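Putative dienelactone hydrolase (Klebsiella pneumoniae subsp. pneumoniae MGH 78578, PDB 3F67) is probably a hydrolase of the dienelactone hydrolase family, expected to act on carboxylic ester or lactone bonds. Local coordinates at residues 147-152 with 181-186; 189-194 with 202-207. All coordinates share one frame; numbering follows the deposited sequence.

Interactions 1 and 2 lie along the crossover from strand 172-177 through helix 185-197 to strand 202-207 of an alpha/beta hydrolase fold; the first joins two loops, the second the helix to the strand. In interaction 1, Ile183, just before the helix, packs on loop 147-152: the contact is small, mostly buried, held by van der Waals packing with no hydrogen bond between the segments, and close to a probable catalytic triad. Interaction 2, against edge strand 202-207, is only partly buried; there an arginine and a water serve strand polar groups while an apolar pair packs as well. The two centres are about 11 Å apart, and the contacts touch, for instance where Leu149 CD1 lies 3.8 Å from Met191 CB.

Interaction 1 of 2, residues 147-152 with 181-186; sequences GKLVGE and ASIPQD
Ile183 meets Gly147, Lys148 and Leu149 through the two branches of its side chain, joining two loops of the alpha/beta hydrolase fold. Residues 147-152 follow strand 141-145, while 181-186 link the neighbouring parallel strand 172-177 to helix 185-197. The longer branch does most of the work. With CG1 anti to the carbonyl carbon (chi1 -55°) and CD1 extended beyond it, the methyl is laid against the Gly147-Lys148 peptide, CD1 standing 3.6 Å from Gly147 C and 3.7 Å from Lys148 N. That peptide has a polar tie as well, since Gly147 O is hydrogen-bonded to Tyr176 OH, and Tyr176 also touches Ile183 and Leu149. The same isoleucine packs against His212, which together with Asp180 probably belongs to a Cys-His-Asp triad; Ser182 OG is hydrogen-bonded to Asp180 OD1. The side chain of Ile183 thus touches both the supposed active site and the 147-152 backbone. The shorter branch points elsewhere: Ile183 CG2 makes a loose apolar approach to Leu149, whose side chain also rests on Val188 of the helix, with 4.4 Å between Ile183 CG2 and Leu149 CD1.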
ATOM      1  N   GLY A 147       2.898  -3.632   7.560  1.00 15.58           N
ATOM      2  CA  GLY A 147       3.806  -2.487   7.439  1.00 15.66           C
ATOM      3  C   GLY A 147       4.442  -2.185   8.801  1.00 16.00           C
ATOM      4  O   GLY A 147       3.737  -2.117   9.823  1.00 15.27           O
ATOM      5  N   LYS A 148       5.759  -1.976   8.815  0.50 15.53           N
ATOM      6  CA  LYS A 148       6.482  -1.592  10.034  0.50 15.75           C
ATOM      7  C   LYS A 148       5.824  -0.413  10.724  0.50 15.57           C
ATOM      8  O   LYS A 148       5.509   0.583  10.060  0.50 15.61           O
ATOM      9  CB  LYS A 148       7.913  -1.167   9.678  0.50 16.03           C
ATOM     10  CG  LYS A 148       8.613  -0.491  10.829  0.50 17.88           C
ATOM     11  CD  LYS A 148       9.734   0.469  10.361  0.50 20.40           C
ATOM     12  CE  LYS A 148      10.460  -0.139   9.207  0.50 24.44           C
ATOM     13  NZ  LYS A 148      10.856  -1.528   9.578  0.50 26.97           N
ATOM     14  N   LEU A 149       5.646  -0.508  12.050  1.00 14.89           N
ATOM     15  CA  LEU A 149       4.914   0.511  12.829  1.00 15.53           C
ATOM     16  C   LEU A 149       5.784   1.468  13.646  1.00 17.85           C
ATOM     17  O   LEU A 149       5.410   2.630  13.881  1.00 15.90           O
ATOM     18  CB  LEU A 149       3.982  -0.220  13.805  1.00 15.69           C
ATOM     19  CG  LEU A 149       2.906  -1.055  13.050  1.00 12.65           C
ATOM     20  CD1 LEU A 149       2.197  -1.939  14.095  1.00 16.73           C
ATOM     21  CD2 LEU A 149       1.828  -0.176  12.324  1.00 15.48           C
ATOM     22  N   VAL A 150       6.897   0.933  14.123  1.00 20.28           N
ATOM     23  CA  VAL A 150       7.839   1.669  14.984  1.00 24.84           C
ATOM     24  C   VAL A 150       9.213   1.396  14.430  1.00 26.02           C
ATOM     25  O   VAL A 150       9.456   0.437  13.688  1.00 27.38           O
ATOM     26  CB  VAL A 150       7.776   1.279  16.532  1.00 24.64           C
ATOM     27  CG1 VAL A 150       7.686   2.524  17.368  1.00 28.75           C
ATOM     28  CG2 VAL A 150       6.639   0.468  16.868  1.00 28.04           C
ATOM     29  N   GLY A 151      10.125   2.308  14.676  1.00 28.75           N
ATOM     30  CA  GLY A 151      11.417   2.179  14.045  1.00 29.68           C
ATOM     31  C   GLY A 151      12.325   3.278  14.562  1.00 28.60           C
ATOM     32  O   GLY A 151      11.891   4.238  15.210  1.00 28.84           O
ATOM     33  N   GLU A 152      13.588   3.146  14.245  1.00 30.35           N
ATOM     34  CA  GLU A 152      14.499   4.266  14.439  1.00 30.14           C
ATOM     35  C   GLU A 152      14.255   5.168  13.234  1.00 29.11           C
ATOM     36  O   GLU A 152      13.776   4.712  12.190  1.00 28.43           O
ATOM     37  CB  GLU A 152      15.963   3.823  14.507  1.00 31.55           C
ATOM     38  CG  GLU A 152      16.494   3.169  13.226  1.00 35.18           C
ATOM     39  CD  GLU A 152      18.027   3.269  13.091  1.00 41.78           C
ATOM     40  OE1 GLU A 152      18.717   3.782  14.027  1.00 42.97           O
ATOM     41  OE2 GLU A 152      18.544   2.822  12.028  1.00 44.47           O
ATOM     42  N   ALA A 181       8.338 -11.957  12.849  1.00 19.74           N
ATOM     43  CA  ALA A 181       9.445 -11.546  13.730  1.00 20.38           C
ATOM     44  C   ALA A 181       9.873 -10.110  13.444  1.00 20.10           C
ATOM     45  O   ALA A 181      10.379  -9.425  14.350  1.00 20.58           O
ATOM     46  CB  ALA A 181      10.639 -12.468  13.543  1.00 20.78           C
ATOM     47  N   SER A 182       9.673  -9.657  12.203  1.00 20.14           N
ATOM     48  CA  SER A 182      10.052  -8.287  11.819  1.00 19.87           C
ATOM     49  C   SER A 182       9.092  -7.221  12.387  1.00 20.37           C
ATOM     50  O   SER A 182       9.451  -6.037  12.434  1.00 19.77           O
ATOM     51  CB  SER A 182      10.197  -8.134  10.303  1.00 20.31           C
ATOM     52  OG  SER A 182       8.947  -8.017   9.674  1.00 22.79           O
ATOM     53  N   ILE A 183       7.889  -7.643  12.799  1.00 17.45           N
ATOM     54  CA  ILE A 183       6.883  -6.741  13.404  1.00 17.35           C
ATOM     55  C   ILE A 183       6.338  -7.402  14.664  1.00 17.10           C
ATOM     56  O   ILE A 183       5.252  -7.999  14.663  1.00 15.84           O
ATOM     57  CB  ILE A 183       5.757  -6.358  12.382  1.00 16.37           C
ATOM     58  CG1 ILE A 183       6.391  -5.752  11.124  1.00 17.90           C
ATOM     59  CG2 ILE A 183       4.683  -5.415  13.015  1.00 15.69           C
ATOM     60  CD1 ILE A 183       5.404  -5.500   9.973  1.00 17.07           C
ATOM     61  N   PRO A 184       7.094  -7.305  15.770  1.00 16.80           N
ATOM     62  CA  PRO A 184       6.660  -7.980  16.978  1.00 16.96           C
ATOM     63  C   PRO A 184       5.370  -7.445  17.539  1.00 16.86           C
ATOM     64  O   PRO A 184       4.989  -6.265  17.325  1.00 17.76           O
ATOM     65  CB  PRO A 184       7.822  -7.713  17.979  1.00 16.80           C
ATOM     66  CG  PRO A 184       8.946  -7.331  17.155  1.00 17.19           C
ATOM     67  CD  PRO A 184       8.387  -6.617  15.965  1.00 16.24           C
ATOM     68  N   GLN A 185       4.673  -8.291  18.279  1.00 17.68           N
ATOM     69  CA  GLN A 185       3.403  -7.884  18.824  1.00 17.28           C
ATOM     70  C   GLN A 185       3.465  -6.709  19.814  1.00 16.93           C
ATOM     71  O   GLN A 185       2.481  -5.987  19.972  1.00 16.61           O
ATOM     72  CB  GLN A 185       2.628  -9.090  19.397  1.00 18.59           C
ATOM     73  CG  GLN A 185       2.298 -10.103  18.316  1.00 19.74           C
ATOM     74  CD  GLN A 185       1.583  -9.446  17.140  1.00 17.57           C
ATOM     75  OE1 GLN A 185       0.483  -8.937  17.289  1.00 20.02           O
ATOM     76  NE2 GLN A 185       2.232  -9.431  15.976  1.00 19.63           N
ATOM     77  N   ASP A 186       4.604  -6.507  20.472  0.50 16.76           N
ATOM     78  CA  ASP A 186       4.728  -5.357  21.356  0.50 16.10           C
ATOM     79  C   ASP A 186       4.546  -4.067  20.525  0.50 15.89           C
ATOM     80  O   ASP A 186       3.938  -3.097  20.998  0.50 15.10           O
ATOM     81  CB  ASP A 186       6.076  -5.371  22.086  0.50 16.85           C
ATOM     82  CG  ASP A 186       6.037  -6.154  23.388  0.50 17.03           C
ATOM     83  OD1 ASP A 186       4.923  -6.332  23.939  0.50 19.89           O
ATOM     84  OD2 ASP A 186       7.114  -6.575  23.877  0.50 20.29           O
TER

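Interaction 2 of 2, residues 189-194 with 202-207; sequences ETMRQA and AEIVVY
Arg192 NH2 donates to the backbone oxygen of Ile204 over 2.8 Å from NH2 to O, the one direct hydrogen bond between helix and strand segments here. The oxygen lies at the edge of the guanidinium, nearly in its plane, yet the bond is bent, with an N-H...O angle of 142°, and the donor is tilted out of the carbonyl plane. A water supports the same grip: it accepts from Arg192 NE at 3.1 Å and from Ile204 N at 3.0 Å. The arginine therefore serves both backbone polar groups of Ile204, one directly and one through the water. Its CG is anti to the carbonyl carbon (chi1 -73°) and the chain runs extended from CG to NE, which carries the guanidinium across to the strand.

Strand 202-207 closes the beta-alpha-beta unit formed with strand 172-177 and helix 185-197, and it is the outermost strand on its side of the sheet within this chain. Glu203, Val205 and Tyr207 make backbone hydrogen bonds to strand 172-177, whereas Ile204 turns its polar groups to the arginine and the water. The helix segment runs nearly antiparallel to the strand, at 163°, with the axes 9.6 Å apart.

Apolar packing accompanies the hydrogen bond. Selenomethionine Met191 and Ile204 cross at about a right angle, Met191 CG lying 3.8 Å from Ile204 CD1, while Met191 also packs on Pro161 and Val162 of helix 161-164. Val206 CG2 approaches the guanidinium obliquely, 3.9 Å from Arg192 NH2.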
ATOM      1  N   GLU A 189       1.059  -3.342  19.894  1.00 15.56           N
ATOM      2  CA  GLU A 189       0.510  -2.695  21.087  1.00 16.08           C
ATOM      3  C   GLU A 189       0.846  -1.194  21.148  1.00 15.32           C
ATOM      4  O   GLU A 189      -0.009  -0.368  21.503  1.00 15.34           O
ATOM      5  CB  GLU A 189       0.976  -3.415  22.369  1.00 16.57           C
ATOM      6  CG  GLU A 189       0.538  -2.748  23.667  1.00 19.65           C
ATOM      7  CD  GLU A 189      -0.989  -2.638  23.869  1.00 26.57           C
ATOM      8  OE1 GLU A 189      -1.778  -3.351  23.213  1.00 27.27           O
ATOM      9  OE2 GLU A 189      -1.381  -1.845  24.750  1.00 32.92           O
ATOM     10  N   THR A 190       2.089  -0.848  20.835  1.00 14.00           N
ATOM     11  CA  THR A 190       2.477   0.560  20.803  1.00 13.73           C
ATOM     12  C   THR A 190       1.591   1.314  19.813  1.00 13.23           C
ATOM     13  O   THR A 190       1.119   2.410  20.100  1.00 12.63           O
ATOM     14  CB  THR A 190       3.976   0.720  20.413  1.00 14.01           C
ATOM     15  OG1 THR A 190       4.774  -0.014  21.350  1.00 12.47           O
ATOM     16  CG2 THR A 190       4.399   2.165  20.421  1.00 15.29           C
HETATM   17  N   MSE A 191       1.346   0.709  18.654  1.00 12.43           N
HETATM   18  CA  MSE A 191       0.519   1.370  17.661  1.00 13.84           C
HETATM   19  C   MSE A 191      -0.942   1.491  18.129  1.00 14.37           C
HETATM   20  O   MSE A 191      -1.579   2.543  17.935  1.00 14.01           O
HETATM   21  CB  MSE A 191       0.573   0.598  16.329  1.00 13.46           C
HETATM   22  CG  MSE A 191      -0.256   1.273  15.265  1.00 14.43           C
HETATM   23 SE   MSE A 191       0.554   2.996  14.740  0.95 17.08          SE
HETATM   24  CE  MSE A 191      -0.514   3.372  13.182  1.00 16.73           C
ATOM     25  N   ARG A 192      -1.455   0.452  18.786  1.00 15.53           N
ATOM     26  CA  ARG A 192      -2.807   0.527  19.337  1.00 16.22           C
ATOM     27  C   ARG A 192      -2.926   1.619  20.383  1.00 16.51           C
ATOM     28  O   ARG A 192      -3.960   2.285  20.442  1.00 15.72           O
ATOM     29  CB  ARG A 192      -3.270  -0.823  19.922  1.00 15.88           C
ATOM     30  CG  ARG A 192      -3.575  -1.833  18.814  1.00 16.93           C
ATOM     31  CD  ARG A 192      -3.859  -3.225  19.386  1.00 21.03           C
ATOM     32  NE  ARG A 192      -4.423  -4.086  18.334  1.00 19.47           N
ATOM     33  CZ  ARG A 192      -4.316  -5.409  18.317  1.00 21.46           C
ATOM     34  NH1 ARG A 192      -3.648  -6.063  19.272  1.00 21.92           N
ATOM     35  NH2 ARG A 192      -4.891  -6.087  17.354  1.00 19.47           N
ATOM     36  N   GLN A 193      -1.883   1.810  21.201  1.00 16.39           N
ATOM     37  CA  GLN A 193      -1.871   2.908  22.150  1.00 16.76           C
ATOM     38  C   GLN A 193      -1.937   4.234  21.406  1.00 15.53           C
ATOM     39  O   GLN A 193      -2.669   5.128  21.842  1.00 16.79           O
ATOM     40  CB  GLN A 193      -0.642   2.880  23.085  1.00 16.86           C
ATOM     41  CG  GLN A 193      -0.661   1.775  24.107  1.00 21.44           C
ATOM     42  CD  GLN A 193       0.549   1.850  25.052  1.00 23.30           C
ATOM     43  OE1 GLN A 193       1.448   2.700  24.884  1.00 27.51           O
ATOM     44  NE2 GLN A 193       0.612   0.924  25.997  1.00 21.44           N
ATOM     45  N   ALA A 194      -1.182   4.359  20.319  1.00 14.70           N
ATOM     46  CA  ALA A 194      -1.108   5.607  19.574  1.00 15.68           C
ATOM     47  C   ALA A 194      -2.490   5.899  18.941  1.00 16.12           C
ATOM     48  O   ALA A 194      -2.968   7.029  18.979  1.00 16.20           O
ATOM     49  CB  ALA A 194      -0.019   5.529  18.493  1.00 15.51           C
ATOM     50  N   ALA A 202      -9.604   2.992  13.279  1.00 15.91           N
ATOM     51  CA  ALA A 202      -8.593   2.078  12.800  1.00 15.86           C
ATOM     52  C   ALA A 202      -8.666   0.809  13.597  1.00 16.02           C
ATOM     53  O   ALA A 202      -9.057   0.814  14.778  1.00 17.63           O
ATOM     54  CB  ALA A 202      -7.148   2.704  12.938  1.00 15.52           C
ATOM     55  N   GLU A 203      -8.257  -0.295  12.995  0.50 15.21           N
ATOM     56  CA  GLU A 203      -8.103  -1.513  13.771  0.50 15.24           C
ATOM     57  C   GLU A 203      -7.032  -2.296  13.074  0.50 15.30           C
ATOM     58  O   GLU A 203      -6.804  -2.135  11.873  0.50 15.14           O
ATOM     59  CB  GLU A 203      -9.387  -2.335  13.793  0.50 14.60           C
ATOM     60  CG  GLU A 203      -9.742  -2.800  12.401  0.50 12.17           C
ATOM     61  CD  GLU A 203     -11.169  -3.252  12.315  0.50 14.08           C
ATOM     62  OE1 GLU A 203     -11.410  -4.357  11.804  0.50  5.72           O
ATOM     63  OE2 GLU A 203     -12.053  -2.480  12.778  0.50 18.28           O
ATOM     64  N   ILE A 204      -6.375  -3.125  13.860  1.00 15.91           N
ATOM     65  CA  ILE A 204      -5.328  -4.045  13.402  1.00 15.92           C
ATOM     66  C   ILE A 204      -5.799  -5.472  13.702  1.00 15.69           C
ATOM     67  O   ILE A 204      -6.089  -5.828  14.860  1.00 16.42           O
ATOM     68  CB  ILE A 204      -3.969  -3.765  14.131  1.00 15.66           C
ATOM     69  CG1 ILE A 204      -3.477  -2.368  13.724  1.00 17.32           C
ATOM     70  CG2 ILE A 204      -2.943  -4.810  13.773  1.00 17.78           C
ATOM     71  CD1 ILE A 204      -2.262  -1.835  14.556  1.00 19.33           C
ATOM     72  N   VAL A 205      -5.903  -6.269  12.655  1.00 15.59           N
ATOM     73  CA  VAL A 205      -6.268  -7.676  12.795  1.00 16.53           C
ATOM     74  C   VAL A 205      -4.978  -8.469  12.748  1.00 15.52           C
ATOM     75  O   VAL A 205      -4.179  -8.292  11.818  1.00 16.12           O
ATOM     76  CB  VAL A 205      -7.203  -8.076  11.647  1.00 15.99           C
ATOM     77  CG1 VAL A 205      -7.439  -9.646  11.624  1.00 17.71           C
ATOM     78  CG2 VAL A 205      -8.543  -7.268  11.759  1.00 17.52           C
ATOM     79  N   VAL A 206      -4.757  -9.326  13.770  1.00 15.66           N
ATOM     80  CA  VAL A 206      -3.550 -10.133  13.840  1.00 15.83           C
ATOM     81  C   VAL A 206      -3.882 -11.609  13.594  1.00 15.80           C
ATOM     82  O   VAL A 206      -4.727 -12.189  14.301  1.00 15.63           O
ATOM     83  CB  VAL A 206      -2.886 -10.004  15.212  1.00 16.08           C
ATOM     84  CG1 VAL A 206      -1.608 -10.839  15.228  1.00 17.83           C
ATOM     85  CG2 VAL A 206      -2.554  -8.530  15.480  1.00 17.22           C
ATOM     86  N   TYR A 207      -3.268 -12.186  12.570  1.00 15.76           N
ATOM     87  CA  TYR A 207      -3.501 -13.585  12.182  1.00 16.16           C
ATOM     88  C   TYR A 207      -2.545 -14.508  12.938  1.00 16.53           C
ATOM     89  O   TYR A 207      -1.335 -14.458  12.710  1.00 17.68           O
ATOM     90  CB  TYR A 207      -3.312 -13.756  10.667  1.00 16.67           C
ATOM     91  CG  TYR A 207      -4.440 -13.094   9.910  1.00 16.35           C
ATOM     92  CD1 TYR A 207      -5.629 -13.796   9.648  1.00 16.88           C
ATOM     93  CD2 TYR A 207      -4.340 -11.757   9.505  1.00 16.89           C
ATOM     94  CE1 TYR A 207      -6.720 -13.166   8.994  1.00 16.37           C
ATOM     95  CE2 TYR A 207      -5.413 -11.128   8.857  1.00 16.37           C
ATOM     96  CZ  TYR A 207      -6.570 -11.848   8.590  1.00 14.99           C
ATOM     97  OH  TYR A 207      -7.626 -11.259   7.949  1.00 16.32           O
TER
HETATM   98  O   HOH W   1      -6.830  -2.866  16.827  1.00 18.11           O